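Local atomic coordinates of type IV secretion system protein VirB11 (Brucella suis, PDB entry 2GZA), a protein that hydrolyses ATP as the hexameric ATPase of the VirB type IV secretion system, a virulence machine of Brucella. Residues T77-V81 / L92-P97; R176-G182 / V322-V328; R255-L261 / G279-H285. One frame throughout, in Å; residues are numbered along the deposited sequence.

Contact 1 (T77-V81 / L92-P97)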
# COMPACT_ATOMS: atom_id res chain seq x y z
N THR C 77 5.89 45.63 7.75
CA THR C 77 6.69 44.41 7.79
C THR C 77 6.34 43.51 6.61
O THR C 77 7.23 42.88 6.03
CB THR C 77 6.53 43.65 9.12
OG1 THR C 77 5.18 43.20 9.27
CG2 THR C 77 6.89 44.54 10.30
N ALA C 78 5.05 43.46 6.26
CA ALA C 78 4.57 42.72 5.09
C ALA C 78 5.27 43.20 3.83
O ALA C 78 5.85 42.40 3.09
CB ALA C 78 3.05 42.87 4.96
N ARG C 79 5.22 44.51 3.60
CA ARG C 79 5.87 45.16 2.46
C ARG C 79 7.36 44.90 2.37
O ARG C 79 7.93 44.87 1.28
CB ARG C 79 5.72 46.68 2.56
CG ARG C 79 4.32 47.24 2.42
CD ARG C 79 4.38 48.72 2.70
NE ARG C 79 3.11 49.28 3.16
CZ ARG C 79 3.00 50.33 3.97
NH1 ARG C 79 4.08 50.94 4.44
NH2 ARG C 79 1.80 50.76 4.33
N PHE C 80 8.00 44.74 3.53
CA PHE C 80 9.44 44.53 3.61
C PHE C 80 9.83 43.16 3.06
O PHE C 80 10.95 42.96 2.57
CB PHE C 80 9.91 44.73 5.06
CG PHE C 80 11.40 44.79 5.23
CD1 PHE C 80 12.14 45.82 4.65
CD2 PHE C 80 12.06 43.84 5.98
CE1 PHE C 80 13.52 45.88 4.81
CE2 PHE C 80 13.44 43.89 6.15
CZ PHE C 80 14.17 44.92 5.57
N VAL C 81 8.88 42.23 3.13
CA VAL C 81 9.01 40.90 2.57
C VAL C 81 8.26 40.86 1.24
O VAL C 81 8.35 39.89 0.50
CB VAL C 81 8.40 39.84 3.52
CG1 VAL C 81 8.74 38.41 3.06
CG2 VAL C 81 8.88 40.06 4.95
N LEU C 92 1.37 36.49 9.72
CA LEU C 92 2.58 36.92 9.02
C LEU C 92 3.85 36.51 9.74
O LEU C 92 3.97 36.71 10.95
CB LEU C 92 2.55 38.44 8.85
CG LEU C 92 3.41 39.11 7.77
CD1 LEU C 92 2.86 40.48 7.50
CD2 LEU C 92 4.88 39.23 8.15
N SER C 93 4.78 35.92 9.00
CA SER C 93 6.12 35.63 9.51
C SER C 93 7.14 36.40 8.69
O SER C 93 7.06 36.44 7.47
CB SER C 93 6.44 34.14 9.44
OG SER C 93 5.59 33.41 10.31
N ALA C 94 8.10 37.02 9.38
CA ALA C 94 9.12 37.83 8.73
C ALA C 94 10.43 37.87 9.50
O ALA C 94 10.48 37.59 10.70
CB ALA C 94 8.61 39.25 8.51
N ILE C 95 11.50 38.22 8.78
CA ILE C 95 12.81 38.44 9.37
C ILE C 95 13.14 39.91 9.20
O ILE C 95 13.26 40.40 8.08
CB ILE C 95 13.87 37.55 8.72
CG1 ILE C 95 13.68 36.10 9.19
CG2 ILE C 95 15.28 38.06 9.06
CD1 ILE C 95 14.40 35.05 8.34
N LEU C 96 13.25 40.62 10.32
CA LEU C 96 13.47 42.07 10.31
C LEU C 96 14.93 42.45 9.98
O LEU C 96 15.83 41.61 10.03
CB LEU C 96 13.04 42.68 11.65
CG LEU C 96 11.56 42.73 12.05
CD1 LEU C 96 11.39 43.19 13.49
CD2 LEU C 96 10.73 43.60 11.13
N PRO C 97 15.16 43.73 9.63
CA PRO C 97 16.47 44.26 9.19
C PRO C 97 17.65 43.93 10.09
O PRO C 97 18.74 43.67 9.58
CB PRO C 97 16.24 45.79 9.20
CG PRO C 97 14.79 45.96 9.02
CD PRO C 97 14.12 44.78 9.66
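Helix 77-81 lies with T77, A78, F80 and V81 against strand 92-95 and the P97 turn, the short axes approaching to 8.6 Å at 64°. The motif is a helix packed on a β-sheet: the C-terminal part of helix 67-81 rests on strand 91-95, an edge strand, within the chain, of the antiparallel sheet in its N-terminal part. Every contact is apolar or van der Waals, and no hydrogen bond joins the two segments. L92 and A94, alternate residues of the strand, both turn their side chains to the helix. At one end L92 CD1 touches A78 CB at 3.5 Å, while T77 OG1 is taken up by G74 O within its own helix. T77 CG2 meets L96 CD2 at 4.0 Å, where V22 of helix 13-26 touches both side chains. In the middle V81 CG2 reaches A94 CB at 3.7 Å. F80 extends beyond the strand: its CG is anti to the backbone N (chi1 -169°), which carries the ring out to the turn. The carbonyl of I95 comes to the ring edge, near its plane, with O 4.0 Å from F80 CE2. The P97 ring approaches obliquely, CG 3.7 Å from F80 CZ.

Contact 2 (R176-G182 / V322-V328); sequences RVIVVAG and VDVVVHV
V177 N donates to D323 OD2 at 2.9 Å, nearly straight at 166°, using the anti lone pair of the carboxylate. The bond sits at the entrance to two adjacent parallel strands, 178-182 and 324-328, in the central sheet of a P-loop NTPase core; G182 is the first residue of the predicted ATP-binding loop. The other oxygen, D323 OD1, forms a salt bridge with K350, so the buried carboxylate is held from two directions. R176 adds only a long charge interaction, NH1 to D323 OD2 at 3.9 Å, with the oxygen well out of the guanidinium plane; its NH2 bonds to L174 O instead. V177 O receives V324 N at 3.0 Å, with a weak second bond from D323 N. The backbone pairing then alternates in parallel fashion: V179 N to V324 O, V326 N to V179 O at 2.9 Å, A181 N to V326 O, and V328 N to A181 O. CA-H...O contacts, such as that of V325 CA with V179 O, lie between these bonds. On one face I178, V324 and V326 stand side by side, I178 CG2 being 3.9 Å from V326 CG2, packed against helix 164-173. On the opposite face V179, A181 and V325 turn to T292 of helix 289-300. There A181 CB meets V325 CG1 at 4.0 Å, while the V179 and V322 side chains cross at about a right angle, CG2 to CG1. The H327 ring slants past the start of the loop with CE1 3.5 Å from G182 CA.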
# COMPACT_ATOMS: atom_id res chain seq x y z
N ARG C 176 2.07 18.27 32.60
CA ARG C 176 1.61 17.10 31.86
C ARG C 176 0.66 17.52 30.76
O ARG C 176 -0.13 18.45 30.94
CB ARG C 176 0.88 16.10 32.77
CG ARG C 176 1.65 15.58 33.98
CD ARG C 176 2.93 14.86 33.62
NE ARG C 176 4.07 15.78 33.59
CZ ARG C 176 5.22 15.55 32.97
NH1 ARG C 176 5.41 14.42 32.30
NH2 ARG C 176 6.19 16.45 33.01
N VAL C 177 0.71 16.83 29.63
CA VAL C 177 -0.25 17.06 28.55
C VAL C 177 -1.55 16.38 28.94
O VAL C 177 -1.58 15.17 29.18
CB VAL C 177 0.26 16.52 27.20
CG1 VAL C 177 -0.81 16.66 26.13
CG2 VAL C 177 1.52 17.23 26.80
N ILE C 178 -2.62 17.16 29.01
CA ILE C 178 -3.90 16.68 29.51
C ILE C 178 -4.99 16.83 28.46
O ILE C 178 -5.19 17.92 27.90
CB ILE C 178 -4.32 17.42 30.80
CG1 ILE C 178 -3.25 17.27 31.88
CG2 ILE C 178 -5.68 16.91 31.31
CD1 ILE C 178 -3.29 18.33 32.96
N VAL C 179 -5.67 15.73 28.19
CA VAL C 179 -6.84 15.71 27.32
C VAL C 179 -8.11 15.51 28.15
O VAL C 179 -8.26 14.50 28.83
CB VAL C 179 -6.76 14.58 26.24
CG1 VAL C 179 -8.04 14.55 25.38
CG2 VAL C 179 -5.54 14.75 25.35
N VAL C 180 -9.01 16.48 28.10
CA VAL C 180 -10.30 16.36 28.78
C VAL C 180 -11.30 15.68 27.84
O VAL C 180 -11.62 16.20 26.77
CB VAL C 180 -10.82 17.73 29.25
CG1 VAL C 180 -12.20 17.59 29.89
CG2 VAL C 180 -9.84 18.35 30.24
N ALA C 181 -11.77 14.50 28.21
CA ALA C 181 -12.66 13.73 27.36
C ALA C 181 -14.06 13.64 27.92
O ALA C 181 -14.28 13.81 29.12
CB ALA C 181 -12.09 12.35 27.10
N GLY C 182 -15.02 13.37 27.05
CA GLY C 182 -16.41 13.21 27.46
C GLY C 182 -17.34 13.30 26.28
O GLY C 182 -16.94 13.71 25.20
N VAL C 322 0.65 12.23 25.00
CA VAL C 322 -0.50 12.46 25.88
C VAL C 322 -0.28 11.79 27.22
O VAL C 322 -0.21 10.57 27.30
CB VAL C 322 -1.85 11.96 25.26
CG1 VAL C 322 -2.99 12.13 26.25
CG2 VAL C 322 -2.17 12.71 23.97
N ASP C 323 -0.18 12.60 28.27
CA ASP C 323 0.14 12.09 29.60
C ASP C 323 -1.10 11.65 30.36
O ASP C 323 -1.13 10.57 30.94
CB ASP C 323 0.90 13.15 30.41
CG ASP C 323 2.26 13.44 29.84
OD1 ASP C 323 3.03 12.48 29.63
OD2 ASP C 323 2.57 14.63 29.60
N VAL C 324 -2.13 12.49 30.35
CA VAL C 324 -3.34 12.24 31.12
C VAL C 324 -4.58 12.41 30.25
O VAL C 324 -4.66 13.33 29.45
CB VAL C 324 -3.42 13.18 32.36
CG1 VAL C 324 -4.69 12.91 33.16
CG2 VAL C 324 -2.20 13.02 33.25
N VAL C 325 -5.54 11.50 30.41
CA VAL C 325 -6.86 11.66 29.83
C VAL C 325 -7.89 11.62 30.95
O VAL C 325 -8.00 10.63 31.67
CB VAL C 325 -7.21 10.55 28.78
CG1 VAL C 325 -8.62 10.75 28.22
CG2 VAL C 325 -6.20 10.52 27.65
N VAL C 326 -8.64 12.71 31.12
CA VAL C 326 -9.71 12.78 32.11
C VAL C 326 -11.05 12.66 31.40
O VAL C 326 -11.37 13.49 30.56
CB VAL C 326 -9.72 14.11 32.88
CG1 VAL C 326 -10.51 13.97 34.17
CG2 VAL C 326 -8.30 14.60 33.15
N HIS C 327 -11.82 11.64 31.74
CA HIS C 327 -13.12 11.45 31.11
C HIS C 327 -14.25 11.92 32.00
O HIS C 327 -14.35 11.51 33.15
CB HIS C 327 -13.34 9.99 30.70
CG HIS C 327 -14.69 9.74 30.10
ND1 HIS C 327 -15.05 10.22 28.86
CD2 HIS C 327 -15.77 9.06 30.56
CE1 HIS C 327 -16.30 9.85 28.59
NE2 HIS C 327 -16.75 9.14 29.61
N VAL C 328 -15.10 12.78 31.46
CA VAL C 328 -16.28 13.27 32.18
C VAL C 328 -17.55 12.60 31.68
O VAL C 328 -17.75 12.43 30.48
CB VAL C 328 -16.47 14.80 32.03
CG1 VAL C 328 -17.52 15.28 33.01
CG2 VAL C 328 -15.17 15.54 32.27

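Contact 3 (R255-L261 / G279-H285)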
# COMPACT_ATOMS: atom_id res chain seq x y z
N ARG C 255 2.47 27.52 27.45
CA ARG C 255 1.58 26.44 27.00
C ARG C 255 0.59 26.88 25.93
O ARG C 255 0.23 28.06 25.83
CB ARG C 255 0.86 25.72 28.14
CG ARG C 255 0.69 26.49 29.44
CD ARG C 255 1.54 25.87 30.55
NE ARG C 255 0.94 24.61 31.01
CZ ARG C 255 1.15 24.06 32.20
NH1 ARG C 255 1.94 24.64 33.09
NH2 ARG C 255 0.55 22.92 32.50
N ILE C 256 0.18 25.90 25.12
CA ILE C 256 -0.81 26.10 24.07
C ILE C 256 -2.09 25.41 24.48
O ILE C 256 -2.08 24.24 24.87
CB ILE C 256 -0.29 25.55 22.73
CG1 ILE C 256 0.98 26.30 22.32
CG2 ILE C 256 -1.34 25.70 21.65
CD1 ILE C 256 1.97 25.49 21.50
N LEU C 257 -3.19 26.15 24.42
CA LEU C 257 -4.48 25.66 24.88
C LEU C 257 -5.44 25.63 23.71
O LEU C 257 -6.12 26.61 23.42
CB LEU C 257 -5.00 26.52 26.03
CG LEU C 257 -4.01 26.69 27.19
CD1 LEU C 257 -4.44 27.83 28.12
CD2 LEU C 257 -3.82 25.39 27.96
N LEU C 258 -5.44 24.50 23.01
CA LEU C 258 -6.38 24.23 21.93
C LEU C 258 -7.69 23.76 22.55
O LEU C 258 -7.72 22.74 23.22
CB LEU C 258 -5.83 23.12 21.03
CG LEU C 258 -6.05 23.11 19.52
CD1 LEU C 258 -5.99 21.68 19.01
CD2 LEU C 258 -7.35 23.76 19.06
N ALA C 259 -8.76 24.51 22.31
CA ALA C 259 -10.07 24.17 22.87
C ALA C 259 -10.44 22.72 22.62
O ALA C 259 -10.83 22.01 23.55
CB ALA C 259 -11.14 25.10 22.33
N GLU C 260 -10.29 22.27 21.38
CA GLU C 260 -10.84 20.97 20.97
C GLU C 260 -10.08 20.36 19.80
O GLU C 260 -9.76 21.03 18.83
CB GLU C 260 -12.31 21.13 20.59
CG GLU C 260 -13.11 19.86 20.70
CD GLU C 260 -14.50 20.01 20.15
OE1 GLU C 260 -15.00 19.02 19.57
OE2 GLU C 260 -15.10 21.10 20.29
N LEU C 261 -9.79 19.06 19.91
CA LEU C 261 -9.23 18.28 18.81
C LEU C 261 -10.35 17.59 18.05
O LEU C 261 -11.16 16.87 18.63
CB LEU C 261 -8.23 17.24 19.33
CG LEU C 261 -6.81 17.69 19.70
CD1 LEU C 261 -6.06 16.61 20.46
CD2 LEU C 261 -6.02 18.12 18.47
N GLY C 279 2.72 20.91 28.96
CA GLY C 279 1.65 21.54 29.72
C GLY C 279 0.39 21.91 28.97
O GLY C 279 -0.43 22.67 29.49
N SER C 280 0.24 21.37 27.77
CA SER C 280 -0.97 21.58 26.97
C SER C 280 -2.19 20.92 27.60
O SER C 280 -2.11 19.84 28.19
CB SER C 280 -0.80 21.01 25.56
OG SER C 280 0.10 21.81 24.80
N ILE C 281 -3.33 21.60 27.49
CA ILE C 281 -4.61 21.07 27.89
C ILE C 281 -5.52 21.23 26.69
O ILE C 281 -5.55 22.30 26.07
CB ILE C 281 -5.19 21.80 29.13
CG1 ILE C 281 -4.19 21.76 30.30
CG2 ILE C 281 -6.53 21.20 29.57
CD1 ILE C 281 -4.43 22.84 31.34
N THR C 282 -6.22 20.17 26.34
CA THR C 282 -7.18 20.19 25.24
C THR C 282 -8.38 19.30 25.57
O THR C 282 -8.44 18.70 26.64
CB THR C 282 -6.53 19.77 23.90
OG1 THR C 282 -7.46 19.93 22.83
CG2 THR C 282 -6.04 18.33 23.93
N SER C 283 -9.35 19.23 24.66
CA SER C 283 -10.49 18.35 24.86
C SER C 283 -10.79 17.51 23.62
O SER C 283 -10.28 17.79 22.53
CB SER C 283 -11.73 19.14 25.25
OG SER C 283 -12.26 19.81 24.13
N CYS C 284 -11.63 16.50 23.79
CA CYS C 284 -12.00 15.60 22.72
C CYS C 284 -13.30 14.89 23.09
O CYS C 284 -13.42 14.35 24.18
CB CYS C 284 -10.87 14.59 22.50
SG CYS C 284 -11.11 13.38 21.18
N HIS C 285 -14.28 14.92 22.19
CA HIS C 285 -15.50 14.11 22.35
C HIS C 285 -15.13 12.64 22.27
O HIS C 285 -14.62 12.19 21.24
CB HIS C 285 -16.52 14.41 21.26
CG HIS C 285 -16.94 15.85 21.20
ND1 HIS C 285 -17.94 16.37 21.99
CD2 HIS C 285 -16.48 16.87 20.44
CE1 HIS C 285 -18.07 17.65 21.73
NE2 HIS C 285 -17.21 17.98 20.79
O HOH W 1 2.30 23.41 25.48
O HOH W 2 -3.87 22.26 23.82
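R255 grips the carbonyl of G279 side-on with two nitrogens, NE at 2.8 Å and NH2 at 3.2 Å from G279 O. The oxygen lies at the guanidinium edge; NH2 approaches in the carbonyl plane on a lone pair, whereas NE is tilted 33° from that plane. V172 O takes a second bond from NH2. I256 N reaches S280 OG through one water, and a second water joins I256 O and L258 N to I281 O. L257 CD2 packs on I281 CB at 4.0 Å. Water and side chains thus bridge strands 255-258 and 281-285, which run nearly parallel in the RecA-like core; the first probably belongs to the Walker B region, as in GSP E relatives. L258 O accepts T282 OG1 at 2.8 Å from above its carbonyl plane; OG1, anti to the backbone N (chi1 -174°), extends from one strand to the other. A259 O accepts S283 OG at 2.7 Å, here in plane on a lone pair. E260 lays its CG 3.5 Å from S283 OG, its carboxylate forming a salt bridge with R262. L261 N donates to S283 O at 3.0 Å, almost straight at 178°, and L261 CD1 touches T282 CG2.

In the fold
Contact 1 stands apart, its centre about 30 Å from that of contact 3 and 39 Å from that of contact 2, on a partly buried flank of the antiparallel sheet, where mainly apolar packing, without a hydrogen bond, joins helix and strand. Contacts 2 and 3 are buried and share the ATPase core: strand 281-285 neighbours strand 178-182, with V180 N 2.7 Å from T282 O. Contact 2 joins its strands by continuous backbone pairing, whereas contact 3 spans its wider gap with hydroxyls, waters and an arginine, with a single direct backbone bond, at L261. Both reach the predicted nucleotide-binding loop, contact 2 through G182, which belongs to it, and contact 3 through H285, which lies beside T184.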